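Local coordinates for protein Proline/betaine transporter, RALF (PDB 4D7R) that probably acts as a guanine nucleotide exchange factor, here as an engineered chimera of a Rickettsia Sec7 domain and a Legionella capping domain, at residues Phe105-Lys110 / Leu116-Gln121; Tyr159-Gln164 / Asn204-Ile209; Met167-Leu172 / Asp211-Lys216. One frame throughout, in Å; residues are numbered along the deposited sequence. Where two conformers were deposited one is given.

Interaction 1 (Phe105-Lys110 / Leu116-Gln121); sequences FDFKEK and LRRFLQ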
# COMPACT_ATOMS: atom_id res chain seq x y z
N PHE A 105 15.19 6.30 12.83
CA PHE A 105 15.39 7.68 12.35
C PHE A 105 15.48 8.66 13.51
O PHE A 105 14.67 8.61 14.42
CB PHE A 105 14.23 8.11 11.44
CG PHE A 105 14.14 7.39 10.11
CD1 PHE A 105 13.59 6.11 10.03
CD2 PHE A 105 14.58 8.00 8.94
CE1 PHE A 105 13.48 5.46 8.80
CE2 PHE A 105 14.48 7.34 7.72
CZ PHE A 105 13.90 6.09 7.65
N ASP A 106 16.45 9.56 13.45
CA ASP A 106 16.58 10.61 14.45
C ASP A 106 15.95 11.88 13.84
O ASP A 106 16.49 12.46 12.91
CB ASP A 106 18.06 10.83 14.82
CG ASP A 106 18.28 11.95 15.82
OD1 ASP A 106 17.34 12.24 16.61
OD2 ASP A 106 19.39 12.53 15.82
N PHE A 107 14.76 12.26 14.33
CA PHE A 107 14.04 13.43 13.83
C PHE A 107 14.05 14.55 14.88
O PHE A 107 13.33 15.53 14.70
CB PHE A 107 12.58 13.05 13.50
CG PHE A 107 12.37 12.13 12.33
CD1 PHE A 107 13.20 12.19 11.21
CD2 PHE A 107 11.31 11.24 12.31
CE1 PHE A 107 13.00 11.35 10.11
CE2 PHE A 107 11.09 10.41 11.20
CZ PHE A 107 11.93 10.48 10.11
N LYS A 108 14.85 14.40 15.95
CA LYS A 108 14.93 15.35 17.06
C LYS A 108 15.49 16.67 16.58
O LYS A 108 16.58 16.70 16.02
CB LYS A 108 15.78 14.79 18.22
CG LYS A 108 15.17 13.55 18.90
CD LYS A 108 15.92 13.12 20.19
CE LYS A 108 17.30 12.52 19.97
NZ LYS A 108 17.25 11.22 19.25
N GLU A 109 14.72 17.75 16.73
CA GLU A 109 15.09 19.10 16.29
C GLU A 109 15.38 19.16 14.79
O GLU A 109 16.11 20.04 14.34
CB GLU A 109 16.27 19.66 17.11
CG GLU A 109 15.99 19.75 18.60
CD GLU A 109 17.17 20.22 19.42
OE1 GLU A 109 18.32 19.78 19.16
OE2 GLU A 109 16.95 21.02 20.36
N LYS A 110 14.79 18.21 14.01
CA LYS A 110 14.96 18.18 12.57
C LYS A 110 13.79 18.91 11.94
O LYS A 110 12.70 18.95 12.52
CB LYS A 110 15.05 16.73 12.02
CG LYS A 110 16.25 15.91 12.49
CD LYS A 110 17.61 16.56 12.25
CE LYS A 110 18.67 15.85 13.07
NZ LYS A 110 19.89 16.70 13.24
N LEU A 116 10.33 14.19 6.52
CA LEU A 116 9.35 13.45 5.69
C LEU A 116 9.95 12.96 4.38
O LEU A 116 9.80 11.77 4.04
CB LEU A 116 8.06 14.27 5.50
CG LEU A 116 6.92 13.69 4.60
CD1 LEU A 116 6.44 12.32 5.10
CD2 LEU A 116 5.75 14.60 4.59
N ARG A 117 10.71 13.84 3.68
CA ARG A 117 11.45 13.48 2.46
C ARG A 117 12.39 12.29 2.69
O ARG A 117 12.36 11.33 1.92
CB ARG A 117 12.30 14.67 1.98
CG ARG A 117 11.54 15.82 1.39
CD ARG A 117 12.54 16.77 0.76
NE ARG A 117 11.96 18.08 0.47
CZ ARG A 117 11.30 18.38 -0.64
NH1 ARG A 117 11.08 17.44 -1.56
NH2 ARG A 117 10.84 19.60 -0.84
N ARG A 118 13.17 12.35 3.74
CA ARG A 118 14.11 11.32 4.06
C ARG A 118 13.39 9.98 4.29
O ARG A 118 13.76 9.01 3.74
CB ARG A 118 14.95 11.73 5.25
CG ARG A 118 16.18 10.92 5.42
CD ARG A 118 17.15 11.56 6.36
NE ARG A 118 17.29 10.82 7.58
CZ ARG A 118 17.16 11.34 8.78
NH1 ARG A 118 17.08 12.62 8.91
NH2 ARG A 118 17.08 10.57 9.82
N PHE A 119 12.36 9.99 5.10
CA PHE A 119 11.58 8.79 5.42
C PHE A 119 11.07 8.16 4.14
O PHE A 119 11.32 6.97 3.92
CB PHE A 119 10.40 9.12 6.38
CG PHE A 119 9.58 7.91 6.79
CD1 PHE A 119 10.09 6.97 7.68
CD2 PHE A 119 8.32 7.68 6.23
CE1 PHE A 119 9.33 5.84 8.06
CE2 PHE A 119 7.57 6.55 6.59
CZ PHE A 119 8.07 5.65 7.50
N LEU A 120 10.42 8.96 3.27
CA LEU A 120 9.83 8.46 2.02
C LEU A 120 10.85 7.82 1.03
O LEU A 120 10.44 7.03 0.17
CB LEU A 120 8.95 9.54 1.34
CG LEU A 120 7.70 10.03 2.09
CD1 LEU A 120 7.06 11.20 1.37
CD2 LEU A 120 6.68 8.89 2.36
N GLN A 121 12.16 8.16 1.16
CA GLN A 121 13.25 7.64 0.32
C GLN A 121 13.88 6.35 0.89
O GLN A 121 14.63 5.68 0.18
CB GLN A 121 14.36 8.69 0.16
CG GLN A 121 14.00 9.87 -0.73
CD GLN A 121 14.89 11.05 -0.47
OE1 GLN A 121 14.50 12.22 -0.64
NE2 GLN A 121 16.12 10.79 -0.09

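Interaction 2 (Tyr159-Gln164 / Asn204-Ile209); sequences YILAYQ and NFLKKI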
# COMPACT_ATOMS: atom_id res chain seq x y z
N TYR A 159 -0.15 13.50 11.47
CA TYR A 159 -0.70 12.69 10.39
C TYR A 159 -1.48 13.55 9.41
O TYR A 159 -1.28 13.39 8.22
CB TYR A 159 -1.54 11.54 10.95
CG TYR A 159 -2.33 10.77 9.91
CD1 TYR A 159 -1.71 9.86 9.07
CD2 TYR A 159 -3.71 10.94 9.80
CE1 TYR A 159 -2.44 9.14 8.13
CE2 TYR A 159 -4.45 10.22 8.87
CZ TYR A 159 -3.81 9.30 8.05
OH TYR A 159 -4.55 8.58 7.16
N ILE A 160 -2.33 14.48 9.90
CA ILE A 160 -3.08 15.35 9.02
C ILE A 160 -2.11 16.26 8.25
O ILE A 160 -2.25 16.38 7.04
CB ILE A 160 -4.21 16.13 9.74
CG1 ILE A 160 -5.17 15.13 10.43
CG2 ILE A 160 -4.98 17.05 8.74
CD1 ILE A 160 -5.86 15.61 11.68
N LEU A 161 -1.07 16.79 8.94
CA LEU A 161 -0.07 17.64 8.29
C LEU A 161 0.65 16.89 7.17
O LEU A 161 0.83 17.46 6.09
CB LEU A 161 0.92 18.20 9.33
CG LEU A 161 2.04 19.11 8.81
CD1 LEU A 161 1.51 20.43 8.24
CD2 LEU A 161 3.03 19.41 9.90
N ALA A 162 0.96 15.63 7.40
CA ALA A 162 1.67 14.83 6.43
C ALA A 162 0.79 14.55 5.19
O ALA A 162 1.24 14.74 4.11
CB ALA A 162 2.16 13.54 7.03
N TYR A 163 -0.46 14.14 5.39
CA TYR A 163 -1.31 13.84 4.25
C TYR A 163 -1.68 15.09 3.45
O TYR A 163 -1.73 15.03 2.25
CB TYR A 163 -2.46 12.88 4.53
CG TYR A 163 -3.74 13.37 5.15
CD1 TYR A 163 -4.54 14.28 4.52
CD2 TYR A 163 -4.17 12.86 6.36
CE1 TYR A 163 -5.69 14.70 5.09
CE2 TYR A 163 -5.32 13.27 6.92
CZ TYR A 163 -6.08 14.19 6.28
OH TYR A 163 -7.23 14.59 6.83
N GLN A 164 -1.83 16.22 4.15
CA GLN A 164 -2.12 17.49 3.49
C GLN A 164 -0.91 17.96 2.67
O GLN A 164 -1.10 18.54 1.61
CB GLN A 164 -2.58 18.58 4.49
CG GLN A 164 -3.96 18.32 5.11
CD GLN A 164 -5.13 18.78 4.26
OE1 GLN A 164 -5.00 19.59 3.34
NE2 GLN A 164 -6.32 18.35 4.65
N ASN A 204 4.66 30.66 9.97
CA ASN A 204 5.95 30.38 9.27
C ASN A 204 6.27 28.90 9.18
O ASN A 204 6.87 28.48 8.20
CB ASN A 204 7.16 31.12 9.86
CG ASN A 204 8.33 31.20 8.89
OD1 ASN A 204 8.20 31.61 7.71
ND2 ASN A 204 9.52 30.88 9.36
N PHE A 205 5.88 28.10 10.19
CA PHE A 205 6.10 26.65 10.15
C PHE A 205 5.42 26.06 8.87
O PHE A 205 6.02 25.24 8.17
CB PHE A 205 5.54 25.99 11.43
CG PHE A 205 5.58 24.48 11.45
CD1 PHE A 205 6.78 23.80 11.66
CD2 PHE A 205 4.42 23.74 11.26
CE1 PHE A 205 6.82 22.40 11.66
CE2 PHE A 205 4.45 22.35 11.28
CZ PHE A 205 5.66 21.68 11.45
N LEU A 206 4.20 26.53 8.56
CA LEU A 206 3.46 26.07 7.38
C LEU A 206 3.97 26.71 6.10
O LEU A 206 3.98 26.06 5.06
CB LEU A 206 1.94 26.30 7.53
CG LEU A 206 1.22 25.56 8.64
CD1 LEU A 206 -0.25 25.95 8.68
CD2 LEU A 206 1.35 24.03 8.50
N LYS A 207 4.40 27.99 6.18
CA LYS A 207 4.94 28.73 5.04
C LYS A 207 6.19 28.05 4.51
O LYS A 207 6.33 27.90 3.29
CB LYS A 207 5.21 30.20 5.39
CG LYS A 207 5.59 31.11 4.20
CD LYS A 207 4.58 31.07 3.03
CE LYS A 207 4.69 32.24 2.08
NZ LYS A 207 6.02 32.32 1.41
N LYS A 208 7.06 27.59 5.43
CA LYS A 208 8.30 26.89 5.10
C LYS A 208 7.98 25.60 4.37
O LYS A 208 8.65 25.29 3.39
CB LYS A 208 9.14 26.62 6.35
CG LYS A 208 9.86 27.85 6.90
N ILE A 209 6.92 24.86 4.80
CA ILE A 209 6.51 23.61 4.12
C ILE A 209 5.96 23.94 2.72
O ILE A 209 6.39 23.34 1.72
CB ILE A 209 5.48 22.78 4.95
CG1 ILE A 209 6.07 22.27 6.27
CG2 ILE A 209 4.92 21.58 4.11
CD1 ILE A 209 4.91 21.84 7.28

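Interaction 3 (Met167-Leu172 / Asp211-Lys216); sequences MLNTDL and DEIEAK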
# COMPACT_ATOMS: atom_id res chain seq x y z
N MET A 167 -0.74 15.77 -0.47
CA MET A 167 -1.76 16.22 -1.42
C MET A 167 -1.37 17.59 -2.01
O MET A 167 -1.62 17.83 -3.19
CB MET A 167 -3.15 16.30 -0.75
CG MET A 167 -3.92 14.98 -0.76
SD MET A 167 -4.09 14.18 -2.39
CE MET A 167 -4.80 15.51 -3.41
N LEU A 168 -0.69 18.45 -1.19
CA LEU A 168 -0.23 19.77 -1.64
C LEU A 168 0.80 19.56 -2.76
O LEU A 168 0.74 20.25 -3.78
CB LEU A 168 0.39 20.58 -0.48
CG LEU A 168 0.96 21.94 -0.91
CD1 LEU A 168 -0.15 22.88 -1.46
CD2 LEU A 168 1.81 22.54 0.18
N ASN A 169 1.69 18.56 -2.58
CA ASN A 169 2.71 18.17 -3.60
C ASN A 169 2.05 17.83 -4.95
O ASN A 169 2.44 18.37 -5.99
CB ASN A 169 3.52 17.00 -3.09
CG ASN A 169 4.57 16.57 -4.07
OD1 ASN A 169 5.50 17.32 -4.38
ND2 ASN A 169 4.40 15.38 -4.62
N THR A 170 1.00 16.99 -4.92
CA THR A 170 0.23 16.66 -6.14
C THR A 170 -0.40 17.92 -6.72
O THR A 170 -0.28 18.17 -7.92
CB THR A 170 -0.86 15.59 -5.83
OG1 THR A 170 -0.23 14.33 -5.70
CG2 THR A 170 -1.93 15.50 -6.92
N ASP A 171 -1.04 18.74 -5.88
CA ASP A 171 -1.72 19.95 -6.35
C ASP A 171 -0.75 20.88 -7.07
O ASP A 171 -1.01 21.28 -8.22
CB ASP A 171 -2.40 20.68 -5.17
CG ASP A 171 -3.40 21.70 -5.64
OD1 ASP A 171 -2.97 22.80 -6.01
OD2 ASP A 171 -4.59 21.37 -5.72
N LEU A 172 0.38 21.21 -6.42
CA LEU A 172 1.35 22.17 -6.99
C LEU A 172 2.14 21.66 -8.19
O LEU A 172 2.56 22.47 -9.02
CB LEU A 172 2.33 22.70 -5.91
CG LEU A 172 1.70 23.40 -4.71
CD1 LEU A 172 2.79 24.10 -3.87
CD2 LEU A 172 0.65 24.42 -5.15
N ASP A 211 6.43 26.64 0.76
CA ASP A 211 7.48 27.15 -0.14
C ASP A 211 8.45 26.08 -0.63
O ASP A 211 8.78 26.06 -1.82
CB ASP A 211 8.28 28.30 0.52
CG ASP A 211 7.53 29.58 0.79
OD1 ASP A 211 6.42 29.76 0.25
OD2 ASP A 211 8.08 30.44 1.52
N GLU A 212 8.90 25.19 0.27
CA GLU A 212 9.85 24.15 -0.07
C GLU A 212 9.23 23.11 -1.00
O GLU A 212 9.89 22.71 -1.95
CB GLU A 212 10.49 23.50 1.15
CG GLU A 212 11.41 24.43 1.93
CD GLU A 212 12.59 25.01 1.17
OE1 GLU A 212 13.32 24.23 0.51
OE2 GLU A 212 12.80 26.24 1.26
N ILE A 213 8.00 22.72 -0.75
CA ILE A 213 7.33 21.78 -1.60
C ILE A 213 7.11 22.40 -2.98
O ILE A 213 7.26 21.75 -3.95
CB ILE A 213 6.01 21.34 -0.97
CG1 ILE A 213 6.32 20.38 0.14
CG2 ILE A 213 5.12 20.63 -1.99
CD1 ILE A 213 6.90 19.08 -0.38
N GLU A 214 6.68 23.64 -3.02
CA GLU A 214 6.53 24.37 -4.28
C GLU A 214 7.85 24.34 -5.07
O GLU A 214 7.83 23.99 -6.26
CB GLU A 214 6.06 25.80 -4.02
CG GLU A 214 5.99 26.66 -5.28
CD GLU A 214 5.56 28.08 -4.97
OE1 GLU A 214 6.30 28.78 -4.24
OE2 GLU A 214 4.47 28.47 -5.43
N ALA A 215 8.98 24.65 -4.41
CA ALA A 215 10.29 24.70 -5.06
C ALA A 215 10.87 23.35 -5.42
O ALA A 215 11.64 23.25 -6.38
CB ALA A 215 11.27 25.47 -4.18
N LYS A 216 10.53 22.30 -4.65
CA LYS A 216 11.08 20.98 -4.88
C LYS A 216 10.03 19.91 -4.58
O LYS A 216 9.72 19.70 -3.40
CB LYS A 216 12.33 20.80 -4.00
CG LYS A 216 13.28 19.69 -4.44
CD LYS A 216 13.91 18.95 -3.25
CE LYS A 216 14.79 19.81 -2.35
NZ LYS A 216 15.28 19.06 -1.17

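Interaction 1 (Phe105-Lys110 / Leu116-Gln121)
F105 and F119 meet in a T-shaped (edge-to-face) pair. The edge of the F119 ring points at one face of F105, toward the rim of that ring. The ring centroids are 5.5 Å apart and the planes are inclined at 61°. The closest atoms are F105 CE1 and F119 CD1, at 3.9 Å. F119 has CG anti to its own N (chi1 -178°), and its side chain crosses that of F105 at about a right angle.

R118 comes to F105 from a different direction. Its NH2 lies 3.7 Å from F105 CD2, at the ring edge and near the ring plane, so this is not a cation-pi contact. The R118 chain bends at chi3 and runs past F105 and F107 in the opposite direction to both. F107 CE1 lies over one face of the guanidinium, offset toward its rim, with the two planes 54° apart. D106 O sits at the guanidinium edge, 3.7 Å from R118 NH2, too long to count as a bond. F107 also touches the helix through CZ, 4.3 Å from F119 CB.

Within the loop, a type II turn runs from F107 to K110, and K108 NZ forms a salt bridge with D106 OD1 at 2.8 Å.

The contact lies in the Sec7 part of the chimera. It folds the loop after helix 92-103 back on helix 112-121. Helix 129-146 holds the loop backbone through H142, Y143 and Q146, while F101 and T102 of helix 92-103 pack on F119.

Interaction 2 (Tyr159-Gln164 / Asn204-Ile209)
L161 is the one residue of 159-164 that touches 204-209, and its two methyls divide their nearest partners. CD2 meets the edge of the F205 ring, near the ring plane, with CE2 at 3.5 Å. CD1 is nearest the other two residues. It lies 3.6 Å from L206 CD2 and 3.8 Å from I209 CD1. The I209 methyl is close to both branches, with its CD1 4.0 Å from L161 CD2. L161 and I209 reach toward each other tip to tip, whereas L206 comes in at a slant. With CG anti to the backbone N (chi1 180°), L161 extends into the group formed by these three side chains.

This tight apolar cluster is small. The axes of the two short helical segments stay 12.5 Å apart and run at 31° to each other, and only 131 Å² is buried between them. On the outer side, N204 is exposed and K207 and K208 are partly so. K207 NZ forms a salt bridge with D211 one turn further along its own helix.

Both helices belong to the Sec7 part of the chimera. Y112 of helix 112-121 touches L161, F205 and I209, and F185 of helix 185-191 packs on L206.

Interaction 3 (Met167-Leu172 / Asp211-Lys216)
The short segments of helices 155-173 and 203-215 approach to 9.5 Å between axes at a crossing angle of -45°, and the CA atoms of N169 and I213, and of L172 and E214, come within 6.2 Å. I213 packs directly on the opposing backbone. Its CG2 methyl lies 3.8 Å from N169 CA and 4.0 Å from N169 N. The first torsion of I213 (chi1 -75°) sets CG2 anti to its own N and directs the methyl at the other helix. The N169 side chain crosses I213 at about a right angle, with OD1 4.1 Å from CG2. That is only van der Waals contact. The carboxamide oxygen instead accepts a hydrogen bond from F218 N, in the chain just after helix 203-215. L168 adds a looser apolar touch, its CD2 lying 4.4 Å from I213 CG2.

Nearer the helix ends, L172 CD1 rests on the base of E214, 3.7 Å from CB and 3.8 Å from CA. The E214 chain extends beyond CG. The contact thus runs from a buried aliphatic centre at I213 to the exposed E214.

The pair lies in the Sec7 part of the chimera. H173 NE2 is hydrogen-bonded to I213 O, a further link between the two helices. L113 and R117 of helix 112-121 also touch I213. W312 of helix 311-314, in the capping-domain part, packs on N169, a contact between the two fused pieces.

How the interactions relate
All three contacts lie in the Sec7 part of the chimera, on the same side of the chain's centre. Interactions 2 and 3 are successive parts of one helix pair, 155-173 with 203-215, with centres about 11 Å apart. Between the short segments the axes approach to 12.5 Å in interaction 2 but 9.5 Å in interaction 3. Interaction 1 is centred about 14 Å from interaction 2 and does not touch it. Helix 112-121 nevertheless links them, because Y112 packs into interaction 2. It also reaches interaction 3, centred about 18 Å away, where R117 NH2 lies 2.8 Å from K216 O, a probable hydrogen bond.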